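Local coordinates for geranylgeranyl pyrophosphate synthetase (Pyrococcus horikoshii, PDB 1WY0), which probably condenses isopentenyl diphosphate with allylic diphosphates to build geranylgeranyl diphosphate, the twenty-carbon precursor of archaeal membrane lipids, at residues L245-D255 against L293-A303; K308-R319 against L330-V338. All coordinates share one frame; numbering follows the deposited sequence.

Overall arrangement
Both contacts lie in the C-terminal part of this all-helical chain and follow one another in sequence, interaction 1 closing before interaction 2 opens. Helix 299-315 joins them: its first turn packs against helix 245-253 in interaction 1, and its second half runs beside helix 325-336 in interaction 2. The centres are about 24 Å apart, while the nearest atoms come within about 5 Å without touching. Helix 197-224 meets side chains of both, touching the shared helix at I300, M310 and A314. Interaction 1 sits farther from the centre of the chain, about 23 Å against 15 Å. Neither touches the second subunit; both belong to the internal packing of one polyprenyl synthetase chain.

Interaction 1: residues L245-D255 against L293-A303; sequences LIVAHFFENAD and LLKKYGSIDYA
The hydroxyl of Y297 is gripped twice: D255 N donates to OH over 3.3 Å in a nearly straight bond (172°), and the carboxylate of D258, in the next helix, hydrogen-bonds the same oxygen. This fixes the ring with one face against the chain leaving helix 245-253, A254 CA lying 3.7 Å from the centroid of the Y297 ring in a CH-pi contact. K296 reaches the same D258 through a salt bridge. Earlier in helix 245-253, H249 ND1 and S299 OG share a 2.7 Å hydrogen bond in the plane of the imidazole, and Y297 O lies at the same ring's edge, 2.9 Å from H249 CE1. With CG anti to the backbone N (chi1 176°), H249 leans across to Y302 in an offset stack, centroids 4.3 Å apart. On the opposite face of the imidazole lies N253 ND2, itself bonded to H249 O; both faces are thus covered, while the S299 bond at the edge fixes the ring's rotation. Toward the apolar end I246 is a knob in the hole formed by L294, S299, I300 and A303, its CG1 tight against A303 CB at 3.5 Å, while F250 CB meets L294 CD2 at 3.4 Å. G298, at positive phi, is both C' residue of the Schellman motif ending helix 283-296 and N-cap residue of helix 299-315, a helix-helix junction in the all-alpha polyprenyl synthetase fold.

Interaction 2: residues K308-R319 against L330-V338; sequences KDMIKKANEALR and LELLAKFIV
R319 turns its guanidinium to E331 obliquely, the two planes 35° apart, and N315 O lies in plane at the guanidinium edge. The ion pair is a long one, NH1 of R319 being 3.9 Å from OE2 of E331. The amide of N315 is set at 65° to the E331 carboxylate; its OD1 presses on A334 CB at 3.3 Å and on E331 CA at 3.4 Å, and is hydrogen-bonded by W206 of helix 197-224. Away from N315 the contact is made mostly by aliphatic side chains. I311, with CG1 beside its backbone N and a second bend at chi2 (-42°), lays CD1 3.5 Å from A334 O. The I311 and V338 side chains slide past each other in opposite directions, I311 CG1 coming 3.7 Å from V338 CB. K308 crosses V338 at about a right angle, touching with CG before its chain bends away to a salt bridge with E305. At the other end L318 CD1 meets L330 CB at 3.7 Å. The two short helical pieces run almost exactly antiparallel, their axes 9.6 Å apart. With no hydrogen bond between the segments, this pair probably depends on van der Waals packing, of aliphatic side chains and of the N315 amide against A334 and E331, the long ion pair adding little.

Interaction 1: residues L245-D255 against L293-A303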
loop_
_atom_site.group_PDB
_atom_site.type_symbol
_atom_site.label_atom_id
_atom_site.label_comp_id
_atom_site.label_asym_id
_atom_site.label_seq_id
_atom_site.Cartn_x
_atom_site.Cartn_y
_atom_site.Cartn_z
ATOM N N LEU A 245 8.554 -20.988 -15.412
ATOM C CA LEU A 245 9.586 -21.057 -16.445
ATOM C C LEU A 245 9.489 -22.376 -17.195
ATOM O O LEU A 245 9.863 -22.461 -18.362
ATOM C CB LEU A 245 10.978 -20.934 -15.823
ATOM C CG LEU A 245 12.143 -21.155 -16.790
ATOM C CD1 LEU A 245 11.973 -20.298 -18.037
ATOM C CD2 LEU A 245 13.445 -20.830 -16.078
ATOM N N ILE A 246 8.994 -23.405 -16.509
ATOM C CA ILE A 246 8.831 -24.726 -17.097
ATOM C C ILE A 246 7.780 -24.693 -18.203
ATOM O O ILE A 246 7.975 -25.235 -19.292
ATOM C CB ILE A 246 8.402 -25.745 -16.022
ATOM C CG1 ILE A 246 9.438 -25.764 -14.897
ATOM C CG2 ILE A 246 8.248 -27.132 -16.638
ATOM C CD1 ILE A 246 8.965 -26.429 -13.622
ATOM N N VAL A 247 6.657 -24.047 -17.916
ATOM C CA VAL A 247 5.569 -23.936 -18.874
ATOM C C VAL A 247 5.973 -23.021 -20.038
ATOM O O VAL A 247 5.567 -23.245 -21.181
ATOM C CB VAL A 247 4.311 -23.389 -18.170
ATOM C CG1 VAL A 247 3.261 -23.025 -19.170
ATOM C CG2 VAL A 247 3.767 -24.430 -17.224
ATOM N N ALA A 248 6.768 -21.989 -19.755
ATOM C CA ALA A 248 7.213 -21.084 -20.812
ATOM C C ALA A 248 8.140 -21.839 -21.769
ATOM O O ALA A 248 8.039 -21.690 -22.987
ATOM C CB ALA A 248 7.937 -19.881 -20.221
ATOM N N HIS A 249 9.044 -22.643 -21.222
ATOM C CA HIS A 249 9.957 -23.411 -22.060
ATOM C C HIS A 249 9.165 -24.380 -22.922
ATOM O O HIS A 249 9.461 -24.560 -24.099
ATOM C CB HIS A 249 10.946 -24.206 -21.210
ATOM C CG HIS A 249 11.852 -25.090 -22.012
ATOM N ND1 HIS A 249 11.506 -26.371 -22.387
ATOM C CD2 HIS A 249 13.110 -24.893 -22.470
ATOM C CE1 HIS A 249 12.511 -26.926 -23.041
ATOM N NE2 HIS A 249 13.496 -26.049 -23.103
ATOM N N PHE A 250 8.156 -25.010 -22.339
ATOM C CA PHE A 250 7.359 -25.979 -23.095
ATOM C C PHE A 250 6.618 -25.334 -24.274
ATOM O O PHE A 250 6.598 -25.839 -25.391
ATOM C CB PHE A 250 6.352 -26.628 -22.146
ATOM C CG PHE A 250 5.322 -27.371 -22.945
ATOM C CD1 PHE A 250 4.088 -26.784 -23.191
ATOM C CD2 PHE A 250 5.590 -28.651 -23.399
ATOM C CE1 PHE A 250 3.118 -27.482 -23.896
ATOM C CE2 PHE A 250 4.614 -29.347 -24.107
ATOM C CZ PHE A 250 3.377 -28.766 -24.360
ATOM N N PHE A 251 5.952 -24.197 -23.987
ATOM C CA PHE A 251 5.238 -23.492 -25.051
ATOM C C PHE A 251 6.189 -23.018 -26.158
ATOM O O PHE A 251 5.829 -22.901 -27.324
ATOM C CB PHE A 251 4.513 -22.287 -24.444
ATOM C CG PHE A 251 3.247 -22.738 -23.772
ATOM C CD1 PHE A 251 2.557 -23.838 -24.262
ATOM C CD2 PHE A 251 2.764 -22.039 -22.677
ATOM C CE1 PHE A 251 1.379 -24.245 -23.649
ATOM C CE2 PHE A 251 1.583 -22.454 -22.068
ATOM C CZ PHE A 251 0.888 -23.554 -22.550
ATOM N N GLU A 252 7.436 -22.706 -25.753
ATOM C CA GLU A 252 8.406 -22.258 -26.750
ATOM C C GLU A 252 8.909 -23.403 -27.645
ATOM O O GLU A 252 9.324 -23.206 -28.779
ATOM C CB GLU A 252 9.585 -21.586 -26.044
ATOM C CG GLU A 252 10.182 -20.459 -26.895
ATOM C CD GLU A 252 10.848 -19.433 -26.009
ATOM O OE1 GLU A 252 10.144 -18.716 -25.311
ATOM O OE2 GLU A 252 12.076 -19.320 -26.068
ATOM N N ASN A 253 8.880 -24.632 -27.101
ATOM C CA ASN A 253 9.549 -25.710 -27.820
ATOM C C ASN A 253 8.602 -26.778 -28.388
ATOM O O ASN A 253 8.973 -27.571 -29.250
ATOM C CB ASN A 253 10.562 -26.344 -26.867
ATOM C CG ASN A 253 11.856 -25.569 -26.914
ATOM O OD1 ASN A 253 12.653 -25.688 -27.840
ATOM N ND2 ASN A 253 12.108 -24.829 -25.817
ATOM N N ALA A 254 7.361 -26.820 -27.867
ATOM C CA ALA A 254 6.490 -27.944 -28.222
ATOM C C ALA A 254 5.809 -27.790 -29.593
ATOM O O ALA A 254 5.581 -26.690 -30.082
ATOM C CB ALA A 254 5.441 -28.117 -27.129
ATOM N N ASP A 255 5.476 -28.900 -30.253
ATOM C CA ASP A 255 4.816 -28.834 -31.553
ATOM C C ASP A 255 3.351 -28.509 -31.300
ATOM O O ASP A 255 2.877 -28.615 -30.175
ATOM C CB ASP A 255 4.939 -30.164 -32.315
ATOM C CG ASP A 255 4.316 -31.329 -31.570
ATOM O OD1 ASP A 255 3.113 -31.269 -31.242
ATOM O OD2 ASP A 255 5.032 -32.321 -31.318
ATOM N N LEU A 293 4.100 -34.354 -21.046
ATOM C CA LEU A 293 4.274 -33.475 -22.191
ATOM C C LEU A 293 5.446 -32.541 -21.940
ATOM O O LEU A 293 6.200 -32.234 -22.851
ATOM C CB LEU A 293 3.002 -32.664 -22.442
ATOM C CG LEU A 293 1.959 -33.389 -23.284
ATOM C CD1 LEU A 293 0.728 -32.518 -23.464
ATOM C CD2 LEU A 293 2.567 -33.735 -24.631
ATOM N N LEU A 294 5.598 -32.106 -20.695
ATOM C CA LEU A 294 6.679 -31.210 -20.306
ATOM C C LEU A 294 8.051 -31.893 -20.336
ATOM O O LEU A 294 9.054 -31.282 -20.721
ATOM C CB LEU A 294 6.420 -30.669 -18.896
ATOM C CG LEU A 294 5.161 -29.824 -18.675
ATOM C CD1 LEU A 294 5.075 -29.426 -17.217
ATOM C CD2 LEU A 294 5.199 -28.589 -19.570
ATOM N N LYS A 295 8.093 -33.154 -19.918
ATOM C CA LYS A 295 9.349 -33.902 -19.878
ATOM C C LYS A 295 9.841 -34.225 -21.290
ATOM O O LYS A 295 11.028 -34.289 -21.583
ATOM C CB LYS A 295 9.096 -35.212 -19.132
ATOM C CG LYS A 295 9.017 -35.041 -17.617
ATOM C CD LYS A 295 8.731 -36.375 -16.928
ATOM C CE LYS A 295 8.690 -36.264 -15.399
ATOM N NZ LYS A 295 8.521 -37.595 -14.810
ATOM N N LYS A 296 8.854 -34.482 -22.167
ATOM C CA LYS A 296 9.161 -34.765 -23.564
ATOM C C LYS A 296 10.133 -33.738 -24.150
ATOM O O LYS A 296 10.982 -34.049 -24.974
ATOM C CB LYS A 296 7.841 -34.726 -24.333
ATOM C CG LYS A 296 7.982 -35.115 -25.810
ATOM C CD LYS A 296 6.611 -35.324 -26.463
ATOM C CE LYS A 296 6.666 -35.469 -27.992
ATOM N NZ LYS A 296 5.306 -35.498 -28.537
ATOM N N TYR A 297 9.963 -32.468 -23.718
ATOM C CA TYR A 297 10.783 -31.397 -24.278
ATOM C C TYR A 297 11.854 -30.887 -23.301
ATOM O O TYR A 297 12.438 -29.826 -23.486
ATOM C CB TYR A 297 9.864 -30.239 -24.681
ATOM C CG TYR A 297 8.969 -30.652 -25.794
ATOM C CD1 TYR A 297 9.404 -30.557 -27.113
ATOM C CD2 TYR A 297 7.676 -31.098 -25.525
ATOM C CE1 TYR A 297 8.558 -30.912 -28.153
ATOM C CE2 TYR A 297 6.826 -31.444 -26.561
ATOM C CZ TYR A 297 7.263 -31.349 -27.873
ATOM O OH TYR A 297 6.429 -31.719 -28.911
ATOM N N GLY A 298 12.070 -31.644 -22.205
ATOM C CA GLY A 298 13.147 -31.281 -21.282
ATOM C C GLY A 298 12.822 -30.015 -20.473
ATOM O O GLY A 298 13.651 -29.459 -19.765
ATOM N N SER A 299 11.582 -29.554 -20.567
ATOM C CA SER A 299 11.174 -28.333 -19.877
ATOM C C SER A 299 11.466 -28.319 -18.372
ATOM O O SER A 299 11.975 -27.332 -17.856
ATOM C CB SER A 299 9.685 -28.073 -20.124
ATOM O OG SER A 299 9.450 -27.805 -21.502
ATOM N N ILE A 300 11.147 -29.394 -17.659
ATOM C CA ILE A 300 11.418 -29.397 -16.230
ATOM C C ILE A 300 12.927 -29.302 -15.988
ATOM O O ILE A 300 13.394 -28.417 -15.277
ATOM C CB ILE A 300 10.862 -30.656 -15.534
ATOM C CG1 ILE A 300 9.345 -30.749 -15.740
ATOM C CG2 ILE A 300 11.162 -30.580 -14.051
ATOM C CD1 ILE A 300 8.676 -31.921 -15.029
ATOM N N ASP A 301 13.681 -30.212 -16.590
ATOM C CA ASP A 301 15.138 -30.233 -16.458
ATOM C C ASP A 301 15.716 -28.858 -16.830
ATOM O O ASP A 301 16.615 -28.340 -16.165
ATOM C CB ASP A 301 15.707 -31.322 -17.378
ATOM C CG ASP A 301 16.893 -32.043 -16.772
ATOM O OD1 ASP A 301 18.016 -31.480 -16.778
ATOM O OD2 ASP A 301 16.698 -33.181 -16.285
ATOM N N TYR A 302 15.191 -28.271 -17.899
ATOM C CA TYR A 302 15.639 -26.959 -18.346
ATOM C C TYR A 302 15.595 -25.946 -17.205
ATOM O O TYR A 302 16.600 -25.308 -16.900
ATOM C CB TYR A 302 14.753 -26.457 -19.486
ATOM C CG TYR A 302 14.959 -24.993 -19.820
ATOM C CD1 TYR A 302 16.006 -24.582 -20.648
ATOM C CD2 TYR A 302 14.111 -24.017 -19.294
ATOM C CE1 TYR A 302 16.203 -23.226 -20.937
ATOM C CE2 TYR A 302 14.295 -22.670 -19.572
ATOM C CZ TYR A 302 15.343 -22.279 -20.391
ATOM O OH TYR A 302 15.545 -20.945 -20.633
ATOM N N ALA A 303 14.422 -25.801 -16.589
ATOM C CA ALA A 303 14.236 -24.859 -15.486
ATOM C C ALA A 303 15.132 -25.193 -14.294
ATOM O O ALA A 303 15.644 -24.295 -13.613
ATOM C CB ALA A 303 12.769 -24.840 -15.057
HETATM O O HOH W 1 3.682 -35.218 -31.528
#

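Interaction 2: residues K308-R319 against L330-V338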
loop_
_atom_site.group_PDB
_atom_site.type_symbol
_atom_site.label_atom_id
_atom_site.label_comp_id
_atom_site.label_asym_id
_atom_site.label_seq_id
_atom_site.Cartn_x
_atom_site.Cartn_y
_atom_site.Cartn_z
ATOM N N LYS A 308 19.960 -23.719 -11.006
ATOM C CA LYS A 308 21.288 -24.067 -10.505
ATOM C C LYS A 308 22.348 -23.096 -11.014
ATOM O O LYS A 308 23.227 -22.674 -10.260
ATOM C CB LYS A 308 21.652 -25.500 -10.903
ATOM C CG LYS A 308 21.222 -26.544 -9.880
ATOM C CD LYS A 308 20.611 -27.763 -10.549
ATOM C CE LYS A 308 21.631 -28.878 -10.701
ATOM N NZ LYS A 308 21.254 -29.840 -11.783
ATOM N N ASP A 309 22.270 -22.736 -12.290
ATOM C CA ASP A 309 23.235 -21.802 -12.842
ATOM C C ASP A 309 23.186 -20.470 -12.098
ATOM O O ASP A 309 24.220 -19.939 -11.694
ATOM C CB ASP A 309 22.977 -21.575 -14.331
ATOM C CG ASP A 309 23.294 -22.799 -15.169
ATOM O OD1 ASP A 309 23.985 -23.711 -14.660
ATOM O OD2 ASP A 309 22.862 -22.844 -16.344
ATOM N N MET A 310 21.988 -19.935 -11.902
ATOM C CA MET A 310 21.841 -18.665 -11.201
ATOM C C MET A 310 22.422 -18.757 -9.792
ATOM O O MET A 310 22.976 -17.794 -9.268
ATOM C CB MET A 310 20.365 -18.278 -11.140
ATOM C CG MET A 310 19.830 -17.762 -12.458
ATOM S SD MET A 310 18.045 -17.659 -12.482
ATOM C CE MET A 310 17.810 -16.110 -11.653
ATOM N N ILE A 311 22.278 -19.926 -9.180
ATOM C CA ILE A 311 22.810 -20.162 -7.849
ATOM C C ILE A 311 24.338 -20.124 -7.925
ATOM O O ILE A 311 25.000 -19.508 -7.091
ATOM C CB ILE A 311 22.366 -21.541 -7.316
ATOM C CG1 ILE A 311 20.903 -21.478 -6.878
ATOM C CG2 ILE A 311 23.250 -21.972 -6.162
ATOM C CD1 ILE A 311 20.535 -20.216 -6.117
ATOM N N LYS A 312 24.891 -20.792 -8.930
ATOM C CA LYS A 312 26.338 -20.820 -9.101
ATOM C C LYS A 312 26.844 -19.408 -9.359
ATOM O O LYS A 312 27.816 -18.972 -8.757
ATOM C CB LYS A 312 26.722 -21.730 -10.268
ATOM C CG LYS A 312 26.521 -23.218 -9.994
ATOM C CD LYS A 312 27.307 -23.699 -8.775
ATOM C CE LYS A 312 27.189 -25.218 -8.620
ATOM N NZ LYS A 312 27.902 -25.758 -7.419
ATOM N N LYS A 313 26.168 -18.689 -10.248
ATOM C CA LYS A 313 26.573 -17.327 -10.559
ATOM C C LYS A 313 26.493 -16.425 -9.338
ATOM O O LYS A 313 27.354 -15.575 -9.138
ATOM C CB LYS A 313 25.701 -16.745 -11.671
ATOM C CG LYS A 313 25.789 -15.228 -11.762
ATOM C CD LYS A 313 27.067 -14.800 -12.479
ATOM C CE LYS A 313 27.241 -13.283 -12.507
ATOM N NZ LYS A 313 28.621 -12.860 -12.131
ATOM N N ALA A 314 25.460 -16.611 -8.525
ATOM C CA ALA A 314 25.267 -15.793 -7.328
ATOM C C ALA A 314 26.416 -15.921 -6.334
ATOM O O ALA A 314 26.982 -14.923 -5.897
ATOM C CB ALA A 314 23.961 -16.163 -6.654
ATOM N N ASN A 315 26.745 -17.152 -5.960
ATOM C CA ASN A 315 27.832 -17.390 -5.019
ATOM C C ASN A 315 29.169 -17.000 -5.651
ATOM O O ASN A 315 30.017 -16.401 -4.996
ATOM C CB ASN A 315 27.854 -18.860 -4.607
ATOM C CG ASN A 315 26.665 -19.242 -3.746
ATOM O OD1 ASN A 315 26.097 -18.402 -3.046
ATOM N ND2 ASN A 315 26.271 -20.510 -3.804
ATOM N N GLU A 316 29.348 -17.337 -6.926
ATOM C CA GLU A 316 30.583 -17.003 -7.633
ATOM C C GLU A 316 30.717 -15.486 -7.756
ATOM O O GLU A 316 31.669 -14.981 -8.345
ATOM C CB GLU A 316 30.592 -17.631 -9.032
ATOM C CG GLU A 316 30.805 -16.651 -10.186
ATOM C CD GLU A 316 30.390 -17.218 -11.537
ATOM O OE1 GLU A 316 30.132 -18.439 -11.609
ATOM O OE2 GLU A 316 30.335 -16.449 -12.526
ATOM N N ALA A 317 29.750 -14.763 -7.206
ATOM C CA ALA A 317 29.772 -13.306 -7.248
ATOM C C ALA A 317 30.112 -12.785 -5.866
ATOM O O ALA A 317 30.459 -11.620 -5.703
ATOM C CB ALA A 317 28.420 -12.771 -7.696
ATOM N N LEU A 318 30.006 -13.659 -4.872
ATOM C CA LEU A 318 30.330 -13.304 -3.488
ATOM C C LEU A 318 31.819 -13.532 -3.217
ATOM O O LEU A 318 32.375 -13.176 -2.184
ATOM C CB LEU A 318 29.481 -14.171 -2.547
ATOM C CG LEU A 318 28.038 -13.677 -2.405
ATOM C CD1 LEU A 318 27.300 -14.369 -1.253
ATOM C CD2 LEU A 318 27.945 -12.177 -2.134
ATOM N N ARG A 319 32.450 -14.207 -4.197
ATOM C CA ARG A 319 33.887 -14.436 -4.151
ATOM C C ARG A 319 34.644 -13.146 -3.826
ATOM O O ARG A 319 35.702 -13.135 -3.216
ATOM C CB ARG A 319 34.279 -14.872 -5.557
ATOM C CG ARG A 319 35.091 -16.160 -5.589
ATOM C CD ARG A 319 34.635 -17.070 -6.735
ATOM N NE ARG A 319 34.783 -18.476 -6.359
ATOM C CZ ARG A 319 33.818 -19.016 -5.596
ATOM N NH1 ARG A 319 32.773 -18.291 -5.230
ATOM N NH2 ARG A 319 33.926 -20.286 -5.202
ATOM N N LEU A 330 25.576 -17.076 3.503
ATOM C CA LEU A 330 24.982 -16.620 2.255
ATOM C C LEU A 330 25.250 -17.615 1.140
ATOM O O LEU A 330 24.476 -17.717 0.191
ATOM C CB LEU A 330 25.529 -15.246 1.856
ATOM C CG LEU A 330 25.180 -14.042 2.740
ATOM C CD1 LEU A 330 25.723 -12.774 2.095
ATOM C CD2 LEU A 330 23.669 -13.939 2.917
ATOM N N GLU A 331 26.356 -18.343 1.242
ATOM C CA GLU A 331 26.676 -19.332 0.224
ATOM C C GLU A 331 25.891 -20.600 0.503
ATOM O O GLU A 331 25.386 -21.246 -0.415
ATOM C CB GLU A 331 28.170 -19.647 0.209
ATOM C CG GLU A 331 28.993 -18.687 -0.634
ATOM C CD GLU A 331 30.449 -19.108 -0.742
ATOM O OE1 GLU A 331 30.911 -19.885 0.123
ATOM O OE2 GLU A 331 31.127 -18.655 -1.689
ATOM N N LEU A 332 25.790 -20.957 1.775
ATOM C CA LEU A 332 25.047 -22.148 2.149
ATOM C C LEU A 332 23.564 -21.984 1.810
ATOM O O LEU A 332 22.959 -22.871 1.210
ATOM C CB LEU A 332 25.221 -22.444 3.642
ATOM C CG LEU A 332 26.559 -23.072 4.054
ATOM C CD1 LEU A 332 26.539 -23.438 5.538
ATOM C CD2 LEU A 332 26.802 -24.320 3.218
ATOM N N LEU A 333 22.990 -20.847 2.191
ATOM C CA LEU A 333 21.581 -20.569 1.925
ATOM C C LEU A 333 21.289 -20.718 0.438
ATOM O O LEU A 333 20.379 -21.452 0.041
ATOM C CB LEU A 333 21.234 -19.152 2.382
ATOM C CG LEU A 333 19.796 -18.665 2.219
ATOM C CD1 LEU A 333 18.837 -19.502 3.065
ATOM C CD2 LEU A 333 19.737 -17.208 2.641
ATOM N N ALA A 334 22.077 -20.035 -0.386
ATOM C CA ALA A 334 21.887 -20.107 -1.824
ATOM C C ALA A 334 21.964 -21.546 -2.304
ATOM O O ALA A 334 21.202 -21.959 -3.182
ATOM C CB ALA A 334 22.939 -19.270 -2.533
ATOM N N LYS A 335 22.887 -22.309 -1.732
ATOM C CA LYS A 335 23.061 -23.698 -2.129
ATOM C C LYS A 335 21.901 -24.551 -1.618
ATOM O O LYS A 335 21.458 -25.475 -2.296
ATOM C CB LYS A 335 24.402 -24.230 -1.610
ATOM C CG LYS A 335 25.051 -25.255 -2.523
ATOM C CD LYS A 335 26.302 -25.863 -1.888
ATOM C CE LYS A 335 26.898 -26.958 -2.780
ATOM N NZ LYS A 335 28.088 -27.624 -2.165
ATOM N N PHE A 336 21.405 -24.233 -0.427
ATOM C CA PHE A 336 20.277 -24.973 0.126
ATOM C C PHE A 336 19.021 -24.733 -0.709
ATOM O O PHE A 336 18.255 -25.632 -1.032
ATOM C CB PHE A 336 20.035 -24.473 1.548
ATOM C CG PHE A 336 18.754 -25.045 2.086
ATOM C CD1 PHE A 336 18.718 -26.368 2.513
ATOM C CD2 PHE A 336 17.628 -24.242 2.206
ATOM C CE1 PHE A 336 17.554 -26.883 3.068
ATOM C CE2 PHE A 336 16.466 -24.768 2.765
ATOM C CZ PHE A 336 16.423 -26.088 3.196
ATOM N N ILE A 337 18.812 -23.455 -1.023
ATOM C CA ILE A 337 17.613 -23.081 -1.734
ATOM C C ILE A 337 17.416 -23.878 -3.032
ATOM O O ILE A 337 16.349 -23.893 -3.627
ATOM C CB ILE A 337 17.706 -21.589 -2.023
ATOM C CG1 ILE A 337 17.062 -20.799 -0.881
ATOM C CG2 ILE A 337 16.951 -21.264 -3.322
ATOM C CD1 ILE A 337 17.205 -19.289 -1.074
ATOM N N VAL A 338 18.509 -24.532 -3.493
ATOM C CA VAL A 338 18.419 -25.266 -4.764
ATOM C C VAL A 338 18.663 -26.784 -4.636
ATOM O O VAL A 338 18.642 -27.525 -5.614
ATOM C CB VAL A 338 19.410 -24.667 -5.764
ATOM C CG1 VAL A 338 20.846 -24.974 -5.336
ATOM C CG2 VAL A 338 19.154 -25.245 -7.146
#